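Local coordinates for clostripain-related protein (Bacteroides thetaiotaomicron, PDB 6N9J), which probably cleaves peptide bonds as a secreted cysteine protease of the C11 (clostripain) family and is captured here with an irreversible peptide inhibitor, at residues A[84-89]-A[140-145]; A[116-121]-A[357-362]. One frame throughout, in Å; residues are numbered along the deposited sequence.

Contact 1: residues A[84-89]-A[140-145]; sequences VDVDVM and IPDLNE
Val86 and Met89 pack on Asp142 and Leu143 where the first turn of helix 86-99 meets the short helix 140-146, within the clan CD fold of the clostripain family. The close part has two halves. Met89 SD lies 3.8 Å from Leu143 CD1, and the bend of the methionine at chi3 (-68°) brings Met89 CE to 4.1 Å from Leu143 CD1. Met138 of strand 136-138 also packs on both side chains. Beside them stands Val86, whose two methyls divide between Asp142 and Glu145 on the facing helix: Val86 CG2 meets Asp142 CB at 3.7 Å. The solvent side is looser, for the exposed Glu145 touches through its CG alone, 4.1 Å from Val86 CG1, and its carboxylate turns to Lys90, one residue beyond 84-89, in a salt bridge. Cutting Val86 back to an alanine would probably open a gap beside Asp142 CB and Glu145 CG, leaving their aliphatic carbons with little apolar cover. No hydrogen bond crosses between the segments. The start of helix 86-99 is fixed from within its own chain segment, where the N-cap Asp85 accepts Val88 N at OD1, 3.1 Å away.

Contact 2: residues A[116-121]-A[357-362]; sequences WLPYNN and EKYYRQ
The first torsions of Trp116, Tyr359 and Tyr360 bring their rings together: chi1 of 62° sets the indole between its own backbone N and carbonyl carbon, whereas both tyrosine rings swing anti to N (chi1 178° for Tyr359) and reach from helix 355-363 to the loop 116-121. Tyr360 presents its edge to a face of the indole in a T-shaped stack, the planes at 69° and the centroid of its ring 4.9 Å from that of the six-membered ring of Trp116. The touching atom is Tyr360 CD2, 3.6 Å from Trp116 CZ2, while Leu117 CD2 lies over the opposite indole face. Tyr359 instead comes to the rim of the tryptophan, its CD1 close to the indole plane and 4.0 Å from Trp116 CZ3. Its own ring face receives Pro118 in a CH-pi contact: Pro118 CB stands 3.6 Å from the centroid of the Tyr359 ring and almost on the ring normal. Pro118 CG and CD continue along the same ring toward CD1. Beyond this apolar patch, one water bridges the segments, donating to Trp116 O at 2.9 Å and lying 2.9 Å from Tyr359 OH, near the plane of that phenol ring. Outside the segments, Tyr347 joins the aromatic cluster by meeting both Trp116 and Tyr360, and Tyr360 OH hydrogen-bonds Glu167 of helix 166-171. Helix 355-363 is therefore held to the loop after strand 105-110 by rings turned at different angles, with no direct hydrogen bond between the segments. Such chemistry implies cohesion by dispersion and ring electrostatics, while the phenol oxygens keep polar partners at the margins: a water shared with a loop carbonyl for Tyr359, a carboxylate for Tyr360.

Both contacts are partly buried, and each has two buried residues among those that touch. Contact 1 lies nearer the middle of the fold, its centre about 15 Å from the centre of the chain, against about 19 Å for contact 2, yet it has an exposed residue, which contact 2 lacks. Contact 1 joins the first turn of helix 86-99 to the short helix 140-146 through aliphatic carbons and a thioether; contact 2 joins a loop to helix 355-363 through aromatic rings and a bridging water. They share no element, but their segments alternate along the chain and their centres are about 16 Å apart. The start of helix 140-146 connects them: Ile140 CG1 packs 3.9 Å from Trp116 CA, and Pro141 CD lies 3.5 Å from Tyr359 OH.

Contact 1: residues A[84-89]-A[140-145]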
loop_
_atom_site.group_PDB
_atom_site.type_symbol
_atom_site.label_atom_id
_atom_site.label_comp_id
_atom_site.label_asym_id
_atom_site.label_seq_id
_atom_site.Cartn_x
_atom_site.Cartn_y
_atom_site.Cartn_z
ATOM N N VAL A 84 12.961 -5.718 7.015
ATOM C CA VAL A 84 11.601 -6.186 7.267
ATOM C C VAL A 84 11.563 -7.084 8.513
ATOM O O VAL A 84 10.579 -7.780 8.762
ATOM C CB VAL A 84 11.014 -6.937 6.039
ATOM C CG1 VAL A 84 10.982 -6.011 4.819
ATOM C CG2 VAL A 84 11.806 -8.159 5.741
ATOM N N ASP A 85 12.640 -7.060 9.295
ATOM C CA ASP A 85 12.639 -7.680 10.617
ATOM C C ASP A 85 11.937 -6.746 11.616
ATOM O O ASP A 85 12.060 -5.529 11.510
ATOM C CB ASP A 85 14.063 -7.986 11.071
ATOM C CG ASP A 85 14.140 -8.354 12.540
ATOM O OD1 ASP A 85 14.420 -7.453 13.366
ATOM O OD2 ASP A 85 13.915 -9.539 12.870
ATOM N N VAL A 86 11.199 -7.306 12.571
ATOM C CA VAL A 86 10.311 -6.493 13.399
ATOM C C VAL A 86 11.069 -5.500 14.273
ATOM O O VAL A 86 10.686 -4.338 14.379
ATOM C CB VAL A 86 9.419 -7.363 14.307
ATOM C CG1 VAL A 86 8.470 -6.480 15.121
ATOM C CG2 VAL A 86 8.633 -8.356 13.474
ATOM N N ASP A 87 12.154 -5.965 14.880
ATOM C CA ASP A 87 12.935 -5.155 15.793
ATOM C C ASP A 87 13.747 -4.096 15.058
ATOM O O ASP A 87 14.058 -3.052 15.623
ATOM C CB ASP A 87 13.850 -6.041 16.634
ATOM C CG ASP A 87 13.074 -6.959 17.574
ATOM O OD1 ASP A 87 11.962 -6.583 18.013
ATOM O OD2 ASP A 87 13.576 -8.063 17.877
ATOM N N VAL A 88 14.083 -4.361 13.800
ATOM C CA VAL A 88 14.753 -3.369 12.966
ATOM C C VAL A 88 13.818 -2.196 12.664
ATOM O O VAL A 88 14.187 -1.032 12.873
ATOM C CB VAL A 88 15.245 -3.973 11.640
ATOM C CG1 VAL A 88 15.578 -2.875 10.627
ATOM C CG2 VAL A 88 16.446 -4.871 11.883
ATOM N N MET A 89 12.616 -2.522 12.177
ATOM C CA MET A 89 11.596 -1.539 11.816
ATOM C C MET A 89 11.140 -0.746 13.023
ATOM O O MET A 89 10.906 0.449 12.926
ATOM C CB MET A 89 10.376 -2.222 11.169
ATOM C CG MET A 89 9.218 -1.265 10.868
ATOM S SD MET A 89 7.776 -1.981 10.014
ATOM C CE MET A 89 8.497 -2.335 8.422
ATOM N N ILE A 140 1.833 -9.767 7.828
ATOM C CA ILE A 140 1.021 -8.626 8.251
ATOM C C ILE A 140 0.836 -8.540 9.776
ATOM O O ILE A 140 0.837 -7.440 10.319
ATOM C CB ILE A 140 -0.361 -8.633 7.557
ATOM C CG1 ILE A 140 -0.183 -8.761 6.044
ATOM C CG2 ILE A 140 -1.145 -7.360 7.891
ATOM C CD1 ILE A 140 0.676 -7.681 5.438
ATOM N N PRO A 141 0.693 -9.684 10.476
ATOM C CA PRO A 141 0.738 -9.572 11.940
ATOM C C PRO A 141 2.052 -9.007 12.499
ATOM O O PRO A 141 2.021 -8.341 13.533
ATOM C CB PRO A 141 0.529 -11.014 12.392
ATOM C CG PRO A 141 -0.374 -11.561 11.357
ATOM C CD PRO A 141 0.137 -10.991 10.066
ATOM N N ASP A 142 3.174 -9.269 11.831
ATOM C CA ASP A 142 4.466 -8.706 12.238
ATOM C C ASP A 142 4.515 -7.202 11.972
ATOM O O ASP A 142 5.031 -6.441 12.784
ATOM C CB ASP A 142 5.627 -9.400 11.508
ATOM C CG ASP A 142 5.839 -10.831 11.970
ATOM O OD1 ASP A 142 5.565 -11.124 13.152
ATOM O OD2 ASP A 142 6.290 -11.663 11.152
ATOM N N LEU A 143 3.973 -6.782 10.830
ATOM C CA LEU A 143 3.862 -5.362 10.517
ATOM C C LEU A 143 2.991 -4.633 11.545
ATOM O O LEU A 143 3.297 -3.509 11.940
ATOM C CB LEU A 143 3.300 -5.169 9.108
ATOM C CG LEU A 143 3.113 -3.746 8.583
ATOM C CD1 LEU A 143 4.425 -2.951 8.601
ATOM C CD2 LEU A 143 2.527 -3.769 7.189
ATOM N N ASN A 144 1.906 -5.273 11.974
ATOM C CA ASN A 144 1.005 -4.678 12.961
ATOM C C ASN A 144 1.669 -4.553 14.324
ATOM O O ASN A 144 1.345 -3.665 15.108
ATOM C CB ASN A 144 -0.283 -5.503 13.083
ATOM C CG ASN A 144 -1.401 -4.738 13.755
ATOM O OD1 ASN A 144 -1.499 -3.519 13.622
ATOM N ND2 ASN A 144 -2.254 -5.451 14.481
ATOM N N GLU A 145 2.600 -5.451 14.607
ATOM C CA GLU A 145 3.351 -5.395 15.854
ATOM C C GLU A 145 4.387 -4.274 15.816
ATOM O O GLU A 145 4.592 -3.574 16.811
ATOM C CB GLU A 145 4.028 -6.742 16.141
ATOM C CG GLU A 145 5.030 -6.722 17.303
ATOM C CD GLU A 145 4.416 -6.243 18.616
ATOM O OE1 GLU A 145 3.195 -6.441 18.809
ATOM O OE2 GLU A 145 5.149 -5.662 19.456
#

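Contact 2: residues A[116-121]-A[357-362]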
loop_
_atom_site.group_PDB
_atom_site.type_symbol
_atom_site.label_atom_id
_atom_site.label_comp_id
_atom_site.label_asym_id
_atom_site.label_seq_id
_atom_site.Cartn_x
_atom_site.Cartn_y
_atom_site.Cartn_z
ATOM N N TRP A 116 -2.185 -10.194 2.151
ATOM C CA TRP A 116 -2.217 -10.860 3.444
ATOM C C TRP A 116 -1.443 -12.163 3.458
ATOM O O TRP A 116 -1.235 -12.749 4.522
ATOM C CB TRP A 116 -3.668 -11.139 3.846
ATOM C CG TRP A 116 -4.351 -12.045 2.875
ATOM C CD1 TRP A 116 -5.082 -11.675 1.786
ATOM C CD2 TRP A 116 -4.354 -13.477 2.889
ATOM N NE1 TRP A 116 -5.549 -12.781 1.123
ATOM C CE2 TRP A 116 -5.114 -13.903 1.779
ATOM C CE3 TRP A 116 -3.791 -14.441 3.733
ATOM C CZ2 TRP A 116 -5.331 -15.256 1.493
ATOM C CZ3 TRP A 116 -4.000 -15.781 3.444
ATOM C CH2 TRP A 116 -4.764 -16.176 2.331
ATOM N N LEU A 117 -1.037 -12.623 2.278
ATOM C CA LEU A 117 -0.523 -13.993 2.119
ATOM C C LEU A 117 0.644 -14.305 3.057
ATOM O O LEU A 117 1.538 -13.468 3.248
ATOM C CB LEU A 117 -0.112 -14.233 0.665
ATOM C CG LEU A 117 -1.321 -14.326 -0.270
ATOM C CD1 LEU A 117 -0.897 -14.253 -1.719
ATOM C CD2 LEU A 117 -2.055 -15.621 -0.003
ATOM N N PRO A 118 0.616 -15.503 3.675
ATOM C CA PRO A 118 1.670 -15.920 4.604
ATOM C C PRO A 118 2.994 -16.225 3.897
ATOM O O PRO A 118 2.996 -16.751 2.784
ATOM C CB PRO A 118 1.089 -17.183 5.247
ATOM C CG PRO A 118 0.147 -17.711 4.233
ATOM C CD PRO A 118 -0.467 -16.498 3.596
ATOM N N TYR A 119 4.102 -15.863 4.539
ATOM C CA TYR A 119 5.439 -16.214 4.065
ATOM C C TYR A 119 6.278 -16.689 5.242
ATOM O O TYR A 119 6.405 -15.980 6.238
ATOM C CB TYR A 119 6.121 -15.019 3.390
ATOM C CG TYR A 119 7.525 -15.325 2.905
ATOM C CD1 TYR A 119 7.736 -15.935 1.680
ATOM C CD2 TYR A 119 8.639 -15.001 3.678
ATOM C CE1 TYR A 119 9.017 -16.212 1.231
ATOM C CE2 TYR A 119 9.915 -15.275 3.242
ATOM C CZ TYR A 119 10.096 -15.883 2.015
ATOM O OH TYR A 119 11.370 -16.161 1.573
ATOM N N ASN A 120 6.860 -17.872 5.123
ATOM C CA ASN A 120 7.692 -18.418 6.185
ATOM C C ASN A 120 9.154 -17.975 6.021
ATOM O O ASN A 120 9.832 -18.354 5.058
ATOM C CB ASN A 120 7.574 -19.945 6.202
ATOM C CG ASN A 120 8.110 -20.568 7.488
ATOM O OD1 ASN A 120 9.209 -21.130 7.514
ATOM N ND2 ASN A 120 7.328 -20.474 8.561
ATOM N N ASN A 121 9.623 -17.150 6.955
ATOM C CA ASN A 121 11.008 -16.674 6.959
ATOM C C ASN A 121 12.010 -17.749 7.402
ATOM O O ASN A 121 11.751 -18.490 8.353
ATOM C CB ASN A 121 11.136 -15.441 7.863
ATOM C CG ASN A 121 10.606 -14.172 7.204
ATOM O OD1 ASN A 121 11.044 -13.802 6.120
ATOM N ND2 ASN A 121 9.663 -13.501 7.863
ATOM N N GLU A 357 -5.101 -21.167 3.029
ATOM C CA GLU A 357 -6.459 -21.087 3.566
ATOM C C GLU A 357 -6.471 -21.415 5.047
ATOM O O GLU A 357 -7.167 -20.765 5.819
ATOM C CB GLU A 357 -7.421 -22.021 2.824
ATOM C CG GLU A 357 -7.646 -21.625 1.375
ATOM C CD GLU A 357 -9.055 -21.892 0.876
ATOM O OE1 GLU A 357 -9.889 -22.426 1.644
ATOM O OE2 GLU A 357 -9.323 -21.552 -0.295
ATOM N N LYS A 358 -5.704 -22.420 5.445
ATOM C CA LYS A 358 -5.593 -22.759 6.857
ATOM C C LYS A 358 -5.075 -21.558 7.645
ATOM O O LYS A 358 -5.543 -21.277 8.752
ATOM C CB LYS A 358 -4.672 -23.969 7.061
ATOM N N TYR A 359 -4.117 -20.847 7.061
ATOM C CA TYR A 359 -3.605 -19.617 7.655
ATOM C C TYR A 359 -4.703 -18.552 7.688
ATOM O O TYR A 359 -4.904 -17.887 8.703
ATOM C CB TYR A 359 -2.378 -19.109 6.884
ATOM C CG TYR A 359 -1.818 -17.801 7.410
ATOM C CD1 TYR A 359 -2.255 -16.582 6.907
ATOM C CD2 TYR A 359 -0.852 -17.789 8.411
ATOM C CE1 TYR A 359 -1.757 -15.380 7.396
ATOM C CE2 TYR A 359 -0.342 -16.599 8.902
ATOM C CZ TYR A 359 -0.797 -15.400 8.393
ATOM O OH TYR A 359 -0.287 -14.224 8.878
ATOM N N TYR A 360 -5.412 -18.395 6.574
ATOM C CA TYR A 360 -6.496 -17.416 6.485
ATOM C C TYR A 360 -7.519 -17.589 7.594
ATOM O O TYR A 360 -7.904 -16.625 8.251
ATOM C CB TYR A 360 -7.197 -17.528 5.134
ATOM C CG TYR A 360 -8.160 -16.403 4.797
ATOM C CD1 TYR A 360 -9.512 -16.501 5.099
ATOM C CD2 TYR A 360 -7.722 -15.260 4.133
ATOM C CE1 TYR A 360 -10.398 -15.482 4.763
ATOM C CE2 TYR A 360 -8.604 -14.246 3.791
ATOM C CZ TYR A 360 -9.939 -14.364 4.111
ATOM O OH TYR A 360 -10.822 -13.359 3.777
ATOM N N ARG A 361 -7.952 -18.830 7.789
ATOM C CA ARG A 361 -9.025 -19.146 8.720
ATOM C C ARG A 361 -8.589 -19.021 10.169
ATOM O O ARG A 361 -9.406 -19.084 11.081
ATOM C CB ARG A 361 -9.543 -20.563 8.464
ATOM C CG ARG A 361 -10.142 -20.754 7.084
ATOM C CD ARG A 361 -10.638 -22.186 6.866
ATOM N NE ARG A 361 -11.389 -22.301 5.618
ATOM C CZ ARG A 361 -12.717 -22.265 5.539
ATOM N NH1 ARG A 361 -13.448 -22.129 6.639
ATOM N NH2 ARG A 361 -13.317 -22.365 4.360
ATOM N N GLN A 362 -7.294 -18.843 10.379
ATOM C CA GLN A 362 -6.747 -18.874 11.720
ATOM C C GLN A 362 -6.189 -17.519 12.165
ATOM O O GLN A 362 -6.292 -17.169 13.339
ATOM C CB GLN A 362 -5.665 -19.951 11.793
ATOM C CG GLN A 362 -5.203 -20.304 13.191
ATOM C CD GLN A 362 -4.369 -21.573 13.211
ATOM O OE1 GLN A 362 -4.389 -22.354 12.257
ATOM N NE2 GLN A 362 -3.631 -21.784 14.296
HETATM O O HOH W 1 -1.509 -12.053 7.314
#